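PDB 3WZ1: beta-agarase AgaA, which hydrolyses the beta-1,4-galactosidic linkages of agarose from within the chain, giving neoagarotetraose as the main product. Local coordinates for residues Asp6-Pro11 and Trp268-Lys273; Pro101-Ala106 and Phe186-Val191. One frame throughout, in Å; residues are numbered along the deposited sequence.

The two contacts illustrate how the chemistry of a contact follows its depth in a jelly roll. Contact 2 is the deeper: two neighbouring antiparallel strands joined by backbone hydrogen bonds, with a carboxylate-guanidinium pair above them. Contact 1, farther from the centre of the chain and only partly buried, lays the irregular segment 6-11 over side chains of strand 264-276, and there Arg270 holds the loop chiefly by the carbonyl oxygen of Val8. Strand 102-109 pairs with both 187-195 and 264-276, so the contacts share a sheet. They also meet directly, through the salt bridge from Arg270 NE to Glu105 OE1 (2.8 Å) and the packing of Val8 on Arg188.

Contact 1: residues Asp6-Pro11 and Trp268-Lys273; sequences DGVPVP and WVRFYK
Arg270 reaches out from its strand and grips Val8 O end-on with both terminal nitrogens: NH1 at 2.9 Å and NH2 at 3.0 Å from that oxygen. The oxygen lies in the guanidinium plane, yet the two donors meet it differently. NH1 comes in the plane of the carbonyl, whereas NH2 stands well above that plane. Arg270 NH2 adds a weak bond to Pro9 O at 3.2 Å. Two apolar contacts flank this grip. Val8 CG2 meets the outer ring of Trp268 at CH2 (4.0 Å), and Val10 CG2 sits over one face of the Tyr272 ring, 3.7 Å from its centroid and 20° off the ring normal, a CH-pi contact. With its CG1 anti to the backbone N (chi1 174°), Val10 turns CG2 onto the phenol; the same methyl lies farther off, over a face of the guanidinium.

What positions the arginine is its extended chain from CG to NE and its neighbours along the strand. Arg270 NH1 also donates to Tyr272 OH at 2.9 Å, the hydroxyl lying tilted from the guanidinium plane. NE forms a salt bridge with Glu105 OE1, which accepts from Trp268 NE1 as well. Trp5 packs on Arg270 and Tyr272. The arrangement is an N-terminal loop fastened over the outer face of a strand in the beta-jelly roll of the GH16 catalytic domain, away from the predicted catalytic residues.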
loop_
_atom_site.group_PDB
_atom_site.type_symbol
_atom_site.label_atom_id
_atom_site.label_comp_id
_atom_site.label_asym_id
_atom_site.label_seq_id
_atom_site.Cartn_x
_atom_site.Cartn_y
_atom_site.Cartn_z
ATOM N N ASP A 6 15.122 -10.328 8.743
ATOM C CA ASP A 6 15.562 -11.458 9.576
ATOM C C ASP A 6 15.450 -11.066 11.041
ATOM O O ASP A 6 15.954 -10.015 11.467
ATOM C CB ASP A 6 17.010 -11.871 9.272
ATOM C CG ASP A 6 17.159 -12.708 7.983
ATOM O OD1 ASP A 6 16.174 -13.162 7.343
ATOM O OD2 ASP A 6 18.328 -12.918 7.582
ATOM N N GLY A 7 14.778 -11.917 11.806
ATOM C CA GLY A 7 14.568 -11.675 13.230
ATOM C C GLY A 7 13.361 -10.846 13.565
ATOM O O GLY A 7 13.036 -10.688 14.745
ATOM N N VAL A 8 12.683 -10.299 12.556
ATOM C CA VAL A 8 11.493 -9.480 12.795
ATOM C C VAL A 8 10.271 -10.389 12.717
ATOM O O VAL A 8 9.894 -10.856 11.640
ATOM C CB VAL A 8 11.394 -8.289 11.795
ATOM C CG1 VAL A 8 10.186 -7.416 12.079
ATOM C CG2 VAL A 8 12.701 -7.497 11.786
ATOM N N PRO A 9 9.632 -10.638 13.860
ATOM C CA PRO A 9 8.590 -11.673 13.814
ATOM C C PRO A 9 7.351 -11.260 13.023
ATOM O O PRO A 9 7.078 -10.083 12.840
ATOM C CB PRO A 9 8.210 -11.893 15.280
ATOM C CG PRO A 9 8.943 -10.885 16.077
ATOM C CD PRO A 9 9.904 -10.145 15.226
ATOM N N VAL A 10 6.605 -12.271 12.586
ATOM C CA VAL A 10 5.254 -12.069 12.065
ATOM C C VAL A 10 4.287 -12.059 13.261
ATOM O O VAL A 10 4.252 -13.012 14.027
ATOM C CB VAL A 10 4.887 -13.191 11.068
ATOM C CG1 VAL A 10 3.443 -13.077 10.620
ATOM C CG2 VAL A 10 5.808 -13.166 9.856
ATOM N N PRO A 11 3.513 -10.975 13.445
ATOM C CA PRO A 11 2.712 -10.829 14.668
ATOM C C PRO A 11 1.373 -11.577 14.663
ATOM O O PRO A 11 0.763 -11.758 15.711
ATOM C CB PRO A 11 2.499 -9.325 14.755
ATOM C CG PRO A 11 2.507 -8.868 13.321
ATOM C CD PRO A 11 3.494 -9.748 12.622
ATOM N N TRP A 268 11.188 -2.980 2.556
ATOM C CA TRP A 268 10.806 -4.347 2.183
ATOM C C TRP A 268 9.309 -4.492 2.028
ATOM O O TRP A 268 8.527 -3.755 2.638
ATOM C CB TRP A 268 11.319 -5.401 3.196
ATOM C CG TRP A 268 10.548 -5.554 4.545
ATOM C CD1 TRP A 268 9.220 -5.917 4.754
ATOM C CD2 TRP A 268 11.120 -5.457 5.843
ATOM N NE1 TRP A 268 8.950 -6.000 6.095
ATOM C CE2 TRP A 268 10.112 -5.711 6.777
ATOM C CE3 TRP A 268 12.405 -5.131 6.300
ATOM C CZ2 TRP A 268 10.345 -5.674 8.132
ATOM C CZ3 TRP A 268 12.634 -5.113 7.620
ATOM C CH2 TRP A 268 11.606 -5.371 8.543
ATOM N N VAL A 269 8.939 -5.463 1.205
ATOM C CA VAL A 269 7.602 -6.057 1.250
ATOM C C VAL A 269 7.808 -7.555 1.458
ATOM O O VAL A 269 8.676 -8.160 0.841
ATOM C CB VAL A 269 6.749 -5.751 0.004
ATOM C CG1 VAL A 269 6.474 -4.250 -0.111
ATOM C CG2 VAL A 269 7.385 -6.274 -1.287
ATOM N N ARG A 270 7.023 -8.141 2.360
ATOM C CA ARG A 270 7.134 -9.557 2.614
ATOM C C ARG A 270 5.752 -10.135 2.838
ATOM O O ARG A 270 4.814 -9.449 3.304
ATOM C CB ARG A 270 8.077 -9.843 3.785
ATOM C CG ARG A 270 7.596 -9.407 5.155
ATOM C CD ARG A 270 8.640 -9.710 6.241
ATOM N NE ARG A 270 8.155 -9.321 7.558
ATOM C CZ ARG A 270 8.576 -9.815 8.727
ATOM N NH1 ARG A 270 9.461 -10.808 8.770
ATOM N NH2 ARG A 270 8.079 -9.307 9.852
ATOM N N PHE A 271 5.647 -11.415 2.525
ATOM C CA PHE A 271 4.380 -12.099 2.507
ATOM C C PHE A 271 4.599 -13.481 3.070
ATOM O O PHE A 271 5.585 -14.130 2.707
ATOM C CB PHE A 271 3.860 -12.197 1.064
ATOM C CG PHE A 271 3.918 -10.902 0.308
ATOM C CD1 PHE A 271 5.056 -10.543 -0.372
ATOM C CD2 PHE A 271 2.835 -10.039 0.293
ATOM C CE1 PHE A 271 5.127 -9.328 -1.046
ATOM C CE2 PHE A 271 2.901 -8.833 -0.386
ATOM C CZ PHE A 271 4.036 -8.489 -1.049
ATOM N N TYR A 272 3.694 -13.939 3.938
ATOM C CA TYR A 272 3.809 -15.292 4.509
ATOM C C TYR A 272 2.497 -16.036 4.411
ATOM O O TYR A 272 1.419 -15.449 4.592
ATOM C CB TYR A 272 4.228 -15.243 5.995
ATOM C CG TYR A 272 5.613 -14.688 6.257
ATOM C CD1 TYR A 272 5.821 -13.327 6.358
ATOM C CD2 TYR A 272 6.729 -15.533 6.399
ATOM C CE1 TYR A 272 7.079 -12.807 6.585
ATOM C CE2 TYR A 272 7.987 -15.008 6.629
ATOM C CZ TYR A 272 8.155 -13.646 6.727
ATOM O OH TYR A 272 9.429 -13.131 6.961
ATOM N N LYS A 273 2.619 -17.348 4.191
ATOM C CA LYS A 273 1.491 -18.254 4.135
ATOM C C LYS A 273 1.534 -19.170 5.349
ATOM O O LYS A 273 2.600 -19.653 5.710
ATOM C CB LYS A 273 1.577 -19.105 2.879
ATOM C CG LYS A 273 1.607 -18.296 1.602
ATOM C CD LYS A 273 0.267 -17.667 1.298
ATOM C CE LYS A 273 -0.790 -18.677 0.883
ATOM N NZ LYS A 273 -2.080 -18.007 0.528
#

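Contact 2: residues Pro101-Ala106 and Phe186-Val191; sequences PVYMEA and FHRVGV
Glu105 and Arg188 bring their charged ends together at a steep angle, the carboxylate and guanidinium planes 78° apart. A single nitrogen makes the salt bridge: Arg188 NH1 donates to the syn side of Glu105 OE2 at 2.8 Å, the oxygen lying 16° out of the guanidinium plane. Tyr103 OH donates to Glu105 OE2 from the anti side at 2.7 Å, so this one oxygen is held by two donors. The glutamate reaches them because its CG lies anti to the backbone N (chi1 -172°) and the chain runs on extended; its other oxygen is held by two further donors from strand 264-276. Four donors thus fix the carboxylate's rotation and would be expected to stabilise its negative charge. A glutamine in its place would probably leave Arg188 and Arg270, whose guanidinium nitrogens already lie close together, without their shared counter-charge.

Beside this group the Tyr103 side chain leans across Gly190, its OH 3.6 Å from Gly190 CA. The Tyr103 hydroxyl and Glu105 CG occupy the space where a beta carbon of residue 190 would stand. Beneath lies a regular antiparallel ladder: Met104 with Val191 and Ala106 with Val189 are hydrogen-bonded pairs, Met104 N to Val191 O being 2.8 Å, and Glu105 with Gly190 is the non-hydrogen-bonded pair between them.

The opposite face carries Met104, Ala106, Val189 and Val191. There Val189 and Val191 pack on Val132 of strand 128-135, which includes the predicted nucleophile and proton donor, and Met104 touches Phe271. Strand 264-276 flanks strand 102-109 on its other edge, and the loop residue Pro11 packs on Arg188.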
loop_
_atom_site.group_PDB
_atom_site.type_symbol
_atom_site.label_atom_id
_atom_site.label_comp_id
_atom_site.label_asym_id
_atom_site.label_seq_id
_atom_site.Cartn_x
_atom_site.Cartn_y
_atom_site.Cartn_z
ATOM N N PRO A 101 -5.335 -17.602 2.852
ATOM C CA PRO A 101 -4.798 -16.817 3.948
ATOM C C PRO A 101 -3.371 -16.364 3.661
ATOM O O PRO A 101 -2.548 -17.145 3.163
ATOM C CB PRO A 101 -4.806 -17.797 5.125
ATOM C CG PRO A 101 -4.630 -19.143 4.477
ATOM C CD PRO A 101 -5.274 -19.053 3.116
ATOM N N VAL A 102 -3.077 -15.111 3.994
ATOM C CA VAL A 102 -1.756 -14.581 3.766
ATOM C C VAL A 102 -1.518 -13.370 4.648
ATOM O O VAL A 102 -2.429 -12.569 4.845
ATOM C CB VAL A 102 -1.554 -14.219 2.263
ATOM C CG1 VAL A 102 -2.540 -13.140 1.817
ATOM C CG2 VAL A 102 -0.114 -13.822 1.977
ATOM N N TYR A 103 -0.307 -13.267 5.193
ATOM C CA TYR A 103 0.122 -12.062 5.917
ATOM C C TYR A 103 0.969 -11.228 4.973
ATOM O O TYR A 103 1.906 -11.745 4.387
ATOM C CB TYR A 103 0.937 -12.417 7.176
ATOM C CG TYR A 103 1.402 -11.211 7.950
ATOM C CD1 TYR A 103 0.506 -10.463 8.714
ATOM C CD2 TYR A 103 2.731 -10.784 7.892
ATOM C CE1 TYR A 103 0.912 -9.346 9.416
ATOM C CE2 TYR A 103 3.134 -9.653 8.579
ATOM C CZ TYR A 103 2.221 -8.935 9.331
ATOM O OH TYR A 103 2.621 -7.812 10.029
ATOM N N MET A 104 0.635 -9.946 4.840
ATOM C CA MET A 104 1.243 -9.056 3.838
ATOM C C MET A 104 1.731 -7.802 4.550
ATOM O O MET A 104 0.927 -7.123 5.182
ATOM C CB MET A 104 0.186 -8.670 2.797
ATOM C CG MET A 104 -0.628 -9.849 2.307
ATOM S SD MET A 104 -1.900 -9.431 1.064
ATOM C CE MET A 104 -2.998 -8.411 2.017
ATOM N N GLU A 105 3.022 -7.490 4.439
ATOM C CA GLU A 105 3.620 -6.431 5.257
ATOM C C GLU A 105 4.648 -5.633 4.493
ATOM O O GLU A 105 5.437 -6.199 3.729
ATOM C CB GLU A 105 4.262 -7.062 6.488
ATOM C CG GLU A 105 4.753 -6.069 7.534
ATOM C CD GLU A 105 5.671 -6.754 8.510
ATOM O OE1 GLU A 105 6.864 -6.935 8.159
ATOM O OE2 GLU A 105 5.197 -7.044 9.590
ATOM N N ALA A 106 4.667 -4.319 4.715
ATOM C CA ALA A 106 5.730 -3.470 4.189
ATOM C C ALA A 106 6.395 -2.716 5.317
ATOM O O ALA A 106 5.742 -2.346 6.282
ATOM C CB ALA A 106 5.195 -2.462 3.199
ATOM N N PHE A 186 11.000 4.853 9.129
ATOM C CA PHE A 186 10.435 3.609 8.611
ATOM C C PHE A 186 9.555 2.927 9.665
ATOM O O PHE A 186 9.941 2.811 10.822
ATOM C CB PHE A 186 11.520 2.664 8.125
ATOM C CG PHE A 186 12.152 3.107 6.852
ATOM C CD1 PHE A 186 13.162 4.051 6.862
ATOM C CD2 PHE A 186 11.717 2.611 5.642
ATOM C CE1 PHE A 186 13.744 4.469 5.678
ATOM C CE2 PHE A 186 12.289 3.031 4.453
ATOM C CZ PHE A 186 13.301 3.973 4.475
ATOM N N HIS A 187 8.380 2.492 9.246
ATOM C CA HIS A 187 7.464 1.740 10.113
ATOM C C HIS A 187 7.014 0.523 9.362
ATOM O O HIS A 187 7.037 0.509 8.117
ATOM C CB HIS A 187 6.243 2.577 10.464
ATOM C CG HIS A 187 6.564 3.705 11.381
ATOM N ND1 HIS A 187 6.566 3.563 12.754
ATOM C CD2 HIS A 187 6.943 4.980 11.128
ATOM C CE1 HIS A 187 6.924 4.707 13.304
ATOM N NE2 HIS A 187 7.143 5.588 12.342
ATOM N N ARG A 188 6.588 -0.506 10.084
ATOM C CA ARG A 188 6.100 -1.670 9.377
ATOM C C ARG A 188 4.615 -1.791 9.577
ATOM O O ARG A 188 4.109 -1.600 10.685
ATOM C CB ARG A 188 6.885 -2.936 9.702
ATOM C CG ARG A 188 6.694 -3.506 11.045
ATOM C CD ARG A 188 7.497 -4.805 11.116
ATOM N NE ARG A 188 7.508 -5.323 12.471
ATOM C CZ ARG A 188 7.053 -6.507 12.876
ATOM N NH1 ARG A 188 6.475 -7.360 12.042
ATOM N NH2 ARG A 188 7.209 -6.839 14.156
ATOM N N VAL A 189 3.905 -2.016 8.488
ATOM C CA VAL A 189 2.462 -2.105 8.533
ATOM C C VAL A 189 2.097 -3.376 7.793
ATOM O O VAL A 189 2.544 -3.602 6.673
ATOM C CB VAL A 189 1.777 -0.880 7.900
ATOM C CG1 VAL A 189 0.285 -0.946 8.083
ATOM C CG2 VAL A 189 2.329 0.389 8.527
ATOM N N GLY A 190 1.307 -4.224 8.436
ATOM C CA GLY A 190 0.909 -5.478 7.835
ATOM C C GLY A 190 -0.560 -5.794 8.006
ATOM O O GLY A 190 -1.232 -5.279 8.898
ATOM N N VAL A 191 -1.084 -6.616 7.098
ATOM C CA VAL A 191 -2.432 -7.160 7.263
ATOM C C VAL A 191 -2.377 -8.679 7.186
ATOM O O VAL A 191 -1.691 -9.248 6.324
ATOM C CB VAL A 191 -3.422 -6.600 6.214
ATOM C CG1 VAL A 191 -4.787 -7.295 6.275
ATOM C CG2 VAL A 191 -3.623 -5.116 6.422
#